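Local coordinates for protein SPD1 nuclease (Streptococcus pyogenes, PDB 2XGR) that is an extracellular, prophage-encoded DNase of the His-Me finger clan, and probably cleaves DNA without sequence specificity with the help of a metal ion, at residues 158-163 with 230-235; 181-186 with 195-200. All blocks are in the same frame, centred on the assembly; numbering follows the deposited sequence. Where two conformers were deposited one is given.

Interaction 1 of 2, residues 158-163 with 230-235. With PEG (di(hydroxyethyl)ether), chain F.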
ATOM      1  N   GLU A 158      -0.047  -5.139 -11.655  1.00  9.58           N
ATOM      2  CA  GLU A 158      -1.342  -5.474 -11.074  1.00 10.39           C
ATOM      3  C   GLU A 158      -1.256  -5.928  -9.620  1.00  9.17           C
ATOM      4  O   GLU A 158      -2.272  -6.228  -8.998  1.00  9.65           O
ATOM      5  CB  GLU A 158      -2.063  -6.543 -11.943  1.00 10.36           C
ATOM      6  CG  GLU A 158      -2.422  -5.908 -13.314  1.00 13.02           C
ATOM      7  CD  GLU A 158      -3.225  -6.785 -14.233  1.00 26.22           C
ATOM      8  OE1 GLU A 158      -3.477  -7.955 -13.924  1.00 23.89           O
ATOM      9  OE2 GLU A 158      -3.621  -6.289 -15.295  1.00 29.74           O
ATOM     10  N   GLY A 159      -0.033  -6.148  -9.129  1.00 10.03           N
ATOM     11  CA  GLY A 159       0.113  -6.584  -7.757  1.00  8.04           C
ATOM     12  C   GLY A 159       0.690  -5.498  -6.840  1.00  7.07           C
ATOM     13  O   GLY A 159       1.403  -4.620  -7.291  1.00  6.88           O
ATOM     14  N   MET A 160       0.399  -5.595  -5.547  0.50  6.53           N
ATOM     15  CA  MET A 160       0.860  -4.590  -4.559  0.50  7.33           C
ATOM     16  C   MET A 160       2.377  -4.589  -4.459  0.50  6.04           C
ATOM     17  O   MET A 160       2.996  -3.553  -4.253  0.50  5.49           O
ATOM     18  CB  MET A 160       0.327  -4.960  -3.175  0.50  5.09           C
ATOM     19  CG  MET A 160      -1.133  -5.386  -3.215  0.50  9.54           C
ATOM     20  SD  MET A 160      -2.052  -4.546  -1.958  0.50 17.89           S
ATOM     21  CE  MET A 160      -2.166  -3.132  -2.980  0.50  7.22           C
ATOM     22  N   LEU A 161       2.959  -5.777  -4.564  1.00  5.51           N
ATOM     23  CA  LEU A 161       4.425  -5.897  -4.348  1.00  4.39           C
ATOM     24  C   LEU A 161       5.241  -5.005  -5.294  1.00  4.74           C
ATOM     25  O   LEU A 161       6.242  -4.411  -4.887  1.00  7.31           O
ATOM     26  CB  LEU A 161       4.825  -7.407  -4.538  1.00  4.81           C
ATOM     27  CG  LEU A 161       6.301  -7.756  -4.344  1.00  5.33           C
ATOM     28  CD1 LEU A 161       6.719  -7.526  -2.884  1.00  6.47           C
ATOM     29  CD2 LEU A 161       6.499  -9.222  -4.791  1.00  6.60           C
ATOM     30  N   TYR A 162       4.786  -4.855  -6.546  1.00  6.25           N
ATOM     31  CA  TYR A 162       5.444  -3.996  -7.528  1.00  8.14           C
ATOM     32  C   TYR A 162       5.622  -2.616  -6.915  1.00  7.33           C
ATOM     33  O   TYR A 162       6.719  -2.001  -6.979  1.00  6.87           O
ATOM     34  CB  TYR A 162       4.479  -3.871  -8.781  1.00  7.78           C
ATOM     35  CG  TYR A 162       4.948  -2.842  -9.788  1.00  9.30           C
ATOM     36  CD1 TYR A 162       5.678  -3.234 -10.927  1.00 11.33           C
ATOM     37  CD2 TYR A 162       4.741  -1.469  -9.582  1.00  7.36           C
ATOM     38  CE1 TYR A 162       6.102  -2.326 -11.857  1.00 11.54           C
ATOM     39  CE2 TYR A 162       5.225  -0.540 -10.498  1.00  9.15           C
ATOM     40  CZ  TYR A 162       5.908  -1.005 -11.640  1.00 14.38           C
ATOM     41  OH  TYR A 162       6.433  -0.089 -12.536  1.00 12.31           O
ATOM     42  N   TYR A 163       4.565  -2.112  -6.297  1.00  5.92           N
ATOM     43  CA  TYR A 163       4.597  -0.702  -5.825  1.00  4.91           C
ATOM     44  C   TYR A 163       5.407  -0.616  -4.515  1.00  4.48           C
ATOM     45  O   TYR A 163       6.241   0.288  -4.330  1.00  6.47           O
ATOM     46  CB  TYR A 163       3.150  -0.192  -5.541  1.00  6.74           C
ATOM     47  CG  TYR A 163       2.390  -0.189  -6.852  1.00  5.04           C
ATOM     48  CD1 TYR A 163       2.461   0.902  -7.735  1.00  7.32           C
ATOM     49  CD2 TYR A 163       1.737  -1.338  -7.235  1.00  3.77           C
ATOM     50  CE1 TYR A 163       1.872   0.825  -9.014  1.00  7.52           C
ATOM     51  CE2 TYR A 163       1.096  -1.433  -8.530  1.00  5.31           C
ATOM     52  CZ  TYR A 163       1.178  -0.323  -9.398  1.00  5.88           C
ATOM     53  OH  TYR A 163       0.598  -0.477 -10.638  1.00  6.49           O
ATOM     54  N   VAL A 230      -2.999   4.804  -6.790  1.00  6.79           N
ATOM     55  CA  VAL A 230      -3.048   3.671  -7.729  1.00  5.88           C
ATOM     56  C   VAL A 230      -4.231   2.820  -7.273  1.00  7.34           C
ATOM     57  O   VAL A 230      -4.348   2.522  -6.053  1.00  7.43           O
ATOM     58  CB  VAL A 230      -1.702   2.850  -7.595  1.00  5.19           C
ATOM     59  CG1 VAL A 230      -1.917   1.541  -8.327  1.00  8.06           C
ATOM     60  CG2 VAL A 230      -0.590   3.660  -8.253  1.00  8.12           C
ATOM     61  N   ILE A 231      -5.148   2.462  -8.187  1.00  5.56           N
ATOM     62  CA  ILE A 231      -6.292   1.604  -7.791  1.00  7.20           C
ATOM     63  C   ILE A 231      -6.085   0.231  -8.420  1.00  7.90           C
ATOM     64  O   ILE A 231      -5.959   0.106  -9.652  1.00  9.10           O
ATOM     65  CB  ILE A 231      -7.681   2.205  -8.276  1.00  9.27           C
ATOM     66  CG1 ILE A 231      -7.900   3.558  -7.622  1.00 15.13           C
ATOM     67  CG2 ILE A 231      -8.853   1.196  -7.982  1.00 13.22           C
ATOM     68  CD1 ILE A 231      -9.102   4.360  -8.186  1.00 23.61           C
ATOM     69  N   LEU A 232      -5.950  -0.781  -7.581  1.00  6.61           N
ATOM     70  CA  LEU A 232      -5.754  -2.141  -8.073  1.00  7.04           C
ATOM     71  C   LEU A 232      -6.976  -2.978  -7.856  1.00  8.50           C
ATOM     72  O   LEU A 232      -7.666  -2.842  -6.832  1.00  8.94           O
ATOM     73  CB  LEU A 232      -4.561  -2.809  -7.338  1.00  7.03           C
ATOM     74  CG  LEU A 232      -3.233  -2.090  -7.517  1.00  9.90           C
ATOM     75  CD1 LEU A 232      -2.075  -2.849  -6.747  1.00  8.73           C
ATOM     76  CD2 LEU A 232      -2.886  -2.043  -8.988  1.00  7.68           C
ATOM     77  N   GLU A 233      -7.241  -3.864  -8.815  1.00  9.12           N
ATOM     78  CA  GLU A 233      -8.388  -4.765  -8.690  1.00 10.55           C
ATOM     79  C   GLU A 233      -8.053  -5.963  -7.836  1.00 10.55           C
ATOM     80  O   GLU A 233      -6.973  -6.580  -7.991  1.00 10.78           O
ATOM     81  CB  GLU A 233      -8.848  -5.252 -10.127  1.00 12.48           C
ATOM     82  CG  GLU A 233      -9.260  -4.159 -11.079  1.00 18.34           C
ATOM     83  CD  GLU A 233     -10.529  -3.393 -10.665  1.00 20.80           C
ATOM     84  OE1 GLU A 233     -11.478  -4.000 -10.107  1.00 26.57           O
ATOM     85  OE2 GLU A 233     -10.531  -2.147 -10.857  1.00 27.44           O
ATOM     86  N   ASN A 234      -8.986  -6.360  -6.976  1.00  9.08           N
ATOM     87  CA  ASN A 234      -8.827  -7.545  -6.156  1.00  8.79           C
ATOM     88  C   ASN A 234      -9.518  -8.697  -6.917  1.00 11.49           C
ATOM     89  O   ASN A 234     -10.702  -9.003  -6.672  1.00 14.23           O
ATOM     90  CB  ASN A 234      -9.430  -7.352  -4.778  1.00 10.94           C
ATOM     91  CG  ASN A 234      -9.070  -8.458  -3.794  1.00 11.71           C
ATOM     92  OD1 ASN A 234      -8.183  -9.302  -4.068  1.00 12.74           O
ATOM     93  ND2 ASN A 234      -9.674  -8.410  -2.613  1.00 11.93           N
ATOM     94  N   SER A 235      -8.773  -9.276  -7.860  1.00 11.20           N
ATOM     95  CA  SER A 235      -9.213 -10.379  -8.718  1.00 12.28           C
ATOM     96  C   SER A 235      -7.975 -11.153  -9.174  1.00 17.60           C
ATOM     97  O   SER A 235      -6.832 -10.760  -8.854  1.00 16.18           O
ATOM     98  CB  SER A 235      -9.983  -9.806  -9.941  1.00 14.09           C
ATOM     99  OG  SER A 235      -9.140  -8.961 -10.697  1.00 18.45           O
TER
HETATM  100  C1  PEG F1255      -6.179 -10.420 -13.609  1.00 56.73           C
HETATM  101  O1  PEG F1255      -7.286 -10.337 -12.699  1.00 51.46           O
HETATM  102  C2  PEG F1255      -6.382  -9.598 -14.881  1.00 59.93           C
HETATM  103  O2  PEG F1255      -5.102  -9.334 -15.478  1.00 63.64           O
HETATM  104  C3  PEG F1255      -4.744 -10.204 -16.567  1.00 67.91           C
HETATM  105  C4  PEG F1255      -3.295  -9.968 -16.996  1.00 68.26           C
HETATM  106  O4  PEG F1255      -3.079  -8.562 -17.212  1.00 69.13           O
HETATM  107  O   HOH W   1      -4.862  -6.341  -9.757  1.00 15.02           O
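Y163 lays one ring face against V230: the methyl CG1 stands 4.1 Å from the ring centroid, 25° off the normal, which makes this a CH-pi contact displaced toward the rim. CG1 lies anti to the backbone N of V230 (chi1 167°), and that torsion carries the methyl over the ring while CG2 meets CE1 beside it. The opposite face is backed by CD2 of Y162, so the phenol is held between two neighbours. Its hydroxyl is tied to the backbone O of P157 and to S217, fixing the far end of the ring.

L232 approaches the same ring obliquely, with CD1 3.9 Å from Y163 CE2. That methyl also meets the carbonyl carbon of G159 and, in the M160 conformer given, lies 3.8 Å from M160 CE, so it touches three residues of 158-163. L144, from helix 142-146, packs on both M160 and L232.

No direct hydrogen bond joins the two segments. Instead one water donates to both E158 O (2.7 Å) and E233 O (2.8 Å). Farther out, E158 OE2 accepts a bond of 3.0 Å from O4 of the bound di(hydroxyethyl)ether, while its OE1 is held by W143 NE1. The chemistry thus implies a helix seated on the sheet by shape and apolar contact, with polar links confined to the margin.

Interaction 2 of 2, residues 181-186 with 195-200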
ATOM      1  N   TYR A 181       2.109   6.789   3.264  1.00  5.37           N
ATOM      2  CA  TYR A 181       1.552   5.770   2.419  1.00  5.66           C
ATOM      3  C   TYR A 181       0.266   5.234   3.068  1.00  5.77           C
ATOM      4  O   TYR A 181       0.277   4.770   4.214  1.00  6.76           O
ATOM      5  CB  TYR A 181       2.626   4.632   2.289  1.00  5.97           C
ATOM      6  CG  TYR A 181       2.202   3.349   1.572  1.00  4.67           C
ATOM      7  CD1 TYR A 181       1.456   3.366   0.361  1.00  4.45           C
ATOM      8  CD2 TYR A 181       2.517   2.106   2.104  1.00  7.47           C
ATOM      9  CE1 TYR A 181       1.093   2.153  -0.284  1.00  5.13           C
ATOM     10  CE2 TYR A 181       2.135   0.880   1.474  1.00  5.63           C
ATOM     11  CZ  TYR A 181       1.437   0.937   0.272  1.00  4.50           C
ATOM     12  OH  TYR A 181       1.131  -0.246  -0.350  1.00  6.77           O
ATOM     13  N   LYS A 182      -0.846   5.312   2.326  1.00  7.28           N
ATOM     14  CA  LYS A 182      -2.146   4.903   2.867  1.00  6.84           C
ATOM     15  C   LYS A 182      -2.700   3.843   1.931  1.00  7.90           C
ATOM     16  O   LYS A 182      -2.659   4.025   0.698  1.00  6.76           O
ATOM     17  CB  LYS A 182      -3.086   6.131   2.897  1.00  6.03           C
ATOM     18  CG  LYS A 182      -4.400   5.747   3.622  1.00  8.53           C
ATOM     19  CD  LYS A 182      -5.425   6.935   3.559  1.00 11.35           C
ATOM     20  CE  LYS A 182      -6.683   6.576   4.345  1.00 14.73           C
ATOM     21  NZ  LYS A 182      -7.598   7.781   4.204  1.00 16.94           N
ATOM     22  N   VAL A 183      -3.180   2.735   2.502  1.00  6.47           N
ATOM     23  CA  VAL A 183      -3.798   1.668   1.714  1.00  6.29           C
ATOM     24  C   VAL A 183      -5.247   1.528   2.188  1.00  5.81           C
ATOM     25  O   VAL A 183      -5.536   1.312   3.371  1.00  5.86           O
ATOM     26  CB  VAL A 183      -3.001   0.327   1.869  1.00  8.13           C
ATOM     27  CG1 VAL A 183      -3.700  -0.790   1.025  1.00  7.52           C
ATOM     28  CG2 VAL A 183      -1.514   0.578   1.414  1.00  8.75           C
ATOM     29  N   THR A 184      -6.165   1.709   1.245  1.00  5.60           N
ATOM     30  CA  THR A 184      -7.647   1.694   1.584  1.00  5.55           C
ATOM     31  C   THR A 184      -8.395   0.666   0.756  1.00  5.89           C
ATOM     32  O   THR A 184      -8.385   0.749  -0.511  1.00  7.34           O
ATOM     33  CB  THR A 184      -8.272   3.099   1.292  1.00  8.14           C
ATOM     34  OG1 THR A 184      -7.525   4.157   1.914  1.00  7.21           O
ATOM     35  CG2 THR A 184      -9.766   3.149   1.675  1.00  6.04           C
ATOM     36  N   PRO A 185      -9.027  -0.321   1.416  1.00  6.17           N
ATOM     37  CA  PRO A 185      -9.835  -1.293   0.686  1.00  6.52           C
ATOM     38  C   PRO A 185     -11.159  -0.621   0.320  1.00  8.90           C
ATOM     39  O   PRO A 185     -11.669   0.180   1.127  1.00  8.55           O
ATOM     40  CB  PRO A 185     -10.002  -2.449   1.684  1.00  6.00           C
ATOM     41  CG  PRO A 185      -9.940  -1.797   3.103  1.00  7.18           C
ATOM     42  CD  PRO A 185      -8.934  -0.603   2.859  1.00  7.62           C
ATOM     43  N   ILE A 186     -11.654  -0.949  -0.871  1.00  6.68           N
ATOM     44  CA  ILE A 186     -12.913  -0.395  -1.370  1.00  8.59           C
ATOM     45  C   ILE A 186     -13.946  -1.528  -1.432  1.00  6.98           C
ATOM     46  O   ILE A 186     -13.775  -2.507  -2.178  1.00 10.84           O
ATOM     47  CB  ILE A 186     -12.699   0.204  -2.796  1.00 10.64           C
ATOM     48  CG1 ILE A 186     -11.489   1.203  -2.876  1.00  9.96           C
ATOM     49  CG2 ILE A 186     -13.981   0.913  -3.319  1.00 14.17           C
ATOM     50  CD1 ILE A 186     -11.611   2.347  -1.937  1.00 13.05           C
ATOM     51  N   ARG A 195     -13.438  -5.109  -3.568  1.00 10.07           N
ATOM     52  CA  ARG A 195     -13.285  -5.251  -5.006  1.00  9.24           C
ATOM     53  C   ARG A 195     -11.983  -4.654  -5.495  1.00  9.43           C
ATOM     54  O   ARG A 195     -11.469  -5.045  -6.542  1.00 10.96           O
ATOM     55  CB  ARG A 195     -14.423  -4.483  -5.679  1.00 11.26           C
ATOM     56  CG  ARG A 195     -15.780  -5.135  -5.362  1.00 16.17           C
ATOM     57  CD  ARG A 195     -16.163  -6.057  -6.416  1.00 19.21           C
ATOM     58  NE  ARG A 195     -17.470  -6.704  -6.091  1.00 23.43           N
ATOM     59  CZ  ARG A 195     -18.163  -7.417  -6.972  1.00 23.05           C
ATOM     60  NH1 ARG A 195     -17.666  -7.523  -8.202  1.00 18.90           N
ATOM     61  NH2 ARG A 195     -19.310  -8.057  -6.614  1.00 15.30           N
ATOM     62  N   GLN A 196     -11.536  -3.624  -4.770  1.00  9.79           N
ATOM     63  CA  GLN A 196     -10.378  -2.846  -5.177  1.00  9.11           C
ATOM     64  C   GLN A 196      -9.580  -2.455  -3.941  1.00  8.60           C
ATOM     65  O   GLN A 196     -10.097  -2.400  -2.823  1.00  7.67           O
ATOM     66  CB  GLN A 196     -10.756  -1.530  -5.905  1.00  9.82           C
ATOM     67  CG  GLN A 196     -11.517  -1.777  -7.189  1.00 11.56           C
ATOM     68  CD  GLN A 196     -12.072  -0.510  -7.747  1.00 18.58           C
ATOM     69  OE1 GLN A 196     -12.485   0.393  -7.000  1.00 18.53           O
ATOM     70  NE2 GLN A 196     -12.057  -0.403  -9.064  1.00 23.57           N
ATOM     71  N   ILE A 197      -8.281  -2.171  -4.147  1.00  7.39           N
ATOM     72  CA  ILE A 197      -7.488  -1.547  -3.073  1.00  7.64           C
ATOM     73  C   ILE A 197      -6.841  -0.294  -3.631  1.00  6.89           C
ATOM     74  O   ILE A 197      -6.302  -0.309  -4.751  1.00  8.39           O
ATOM     75  CB  ILE A 197      -6.287  -2.544  -2.656  1.00  7.73           C
ATOM     76  CG1 ILE A 197      -6.857  -3.908  -2.238  1.00 12.15           C
ATOM     77  CG2 ILE A 197      -5.381  -1.899  -1.555  1.00 10.23           C
ATOM     78  CD1 ILE A 197      -7.597  -3.960  -0.886  1.00 17.51           C
ATOM     79  N   GLU A 198      -6.898   0.793  -2.860  0.50  6.73           N
ATOM     80  CA  GLU A 198      -6.321   2.074  -3.273  0.50  6.53           C
ATOM     81  C   GLU A 198      -4.987   2.272  -2.551  0.50  5.25           C
ATOM     82  O   GLU A 198      -4.993   2.301  -1.309  0.50  5.37           O
ATOM     83  CB  GLU A 198      -7.248   3.200  -2.789  0.50  7.04           C
ATOM     84  CG  GLU A 198      -6.771   4.559  -3.184  0.50 10.96           C
ATOM     85  CD  GLU A 198      -7.514   5.707  -2.502  0.50 14.00           C
ATOM     86  OE1 GLU A 198      -8.441   6.236  -3.159  0.50 17.00           O
ATOM     87  OE2 GLU A 198      -7.139   6.143  -1.371  0.50  2.85           O
ATOM     88  N   LEU A 199      -3.868   2.426  -3.291  1.00  5.14           N
ATOM     89  CA  LEU A 199      -2.611   2.759  -2.711  1.00  4.08           C
ATOM     90  C   LEU A 199      -2.376   4.239  -2.933  1.00  6.59           C
ATOM     91  O   LEU A 199      -2.394   4.687  -4.068  1.00  9.27           O
ATOM     92  CB  LEU A 199      -1.469   2.005  -3.493  1.00  2.76           C
ATOM     93  CG  LEU A 199      -1.377   0.485  -3.223  1.00  7.47           C
ATOM     94  CD1 LEU A 199      -2.560  -0.288  -3.888  1.00 10.58           C
ATOM     95  CD2 LEU A 199      -0.040  -0.040  -3.786  1.00  7.89           C
ATOM     96  N   GLN A 200      -2.015   4.980  -1.880  1.00  5.72           N
ATOM     97  CA  GLN A 200      -1.833   6.442  -1.976  1.00  5.68           C
ATOM     98  C   GLN A 200      -0.473   6.800  -1.376  1.00  7.77           C
ATOM     99  O   GLN A 200      -0.168   6.414  -0.237  1.00  6.65           O
ATOM    100  CB  GLN A 200      -2.913   7.171  -1.115  1.00  6.88           C
ATOM    101  CG  GLN A 200      -2.781   8.671  -1.176  1.00  5.69           C
ATOM    102  CD  GLN A 200      -3.655   9.288  -0.135  1.00  7.58           C
ATOM    103  OE1 GLN A 200      -4.875   9.377  -0.328  1.00  9.81           O
ATOM    104  NE2 GLN A 200      -3.073   9.557   1.061  1.00  6.88           N
TER
HETATM  105  O   HOH W   2      -8.572   6.597   1.388  1.00 28.69           O
HETATM  106  O   HOH W   3      -5.534   4.923   0.299  1.00  7.72           O
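K182, T184 and I186 face Q200, E198 and Q196 as hydrogen-bonded pairs of an antiparallel hairpin. The K182 and T184 pairs are closed in both directions, the straightest link being E198 N to T184 O at 2.8 Å and 171°. At the I186 end, I186 N to Q196 O is a good bond, R195 N to I186 O a weak one.

On the helix-facing side, V183 CG1, anti to its backbone N (chi1 179°), presses against I197 CG2 at 3.3 Å, unusually tight, while I197 CD1 reaches P185 CB at 3.8 Å. Y181 turns its ring edge to L199 CB, and its OH lies 3.6 Å from L199 CD2; E164 binds that hydroxyl.

On the other face, T184 and E198 lie side by side, OG1 and OE2 3.9 Å apart. In the E198 conformer given, one water bridges them, and a second lies close to both, its donation unsettled. The bridging water, 3.1 Å from E198 OE2, also accepts a weak bond from K182 NZ. Outward, F75 meets K182 in a cation-pi contact. The chemistry implies an apolar face and a water-bridged patch round K182, T184 and E198, where water may soften the K182-E198 attraction.

How the interactions relate
Strand 196-204 is the shared element: it pairs with 178-186 in interaction 2 and, along its other edge, with the strand 228-233 of interaction 1. Two probable backbone hydrogen bonds of 2.8 Å, V230 N to L199 O and L232 O to I197 N, join the contacts, whose centres lie 9 Å apart. Y163 packs on L199 as well as on V230 and L232, so helix 160-173 rests on strands 196-204 and 228-233. Along the chain, the hairpin of interaction 2 is nested inside the loop closed by interaction 1. The di(hydroxyethyl)ether of interaction 1 lies at its E158 end, far from Q200; another bound glycol lies about 8 Å from the Q200 side chain.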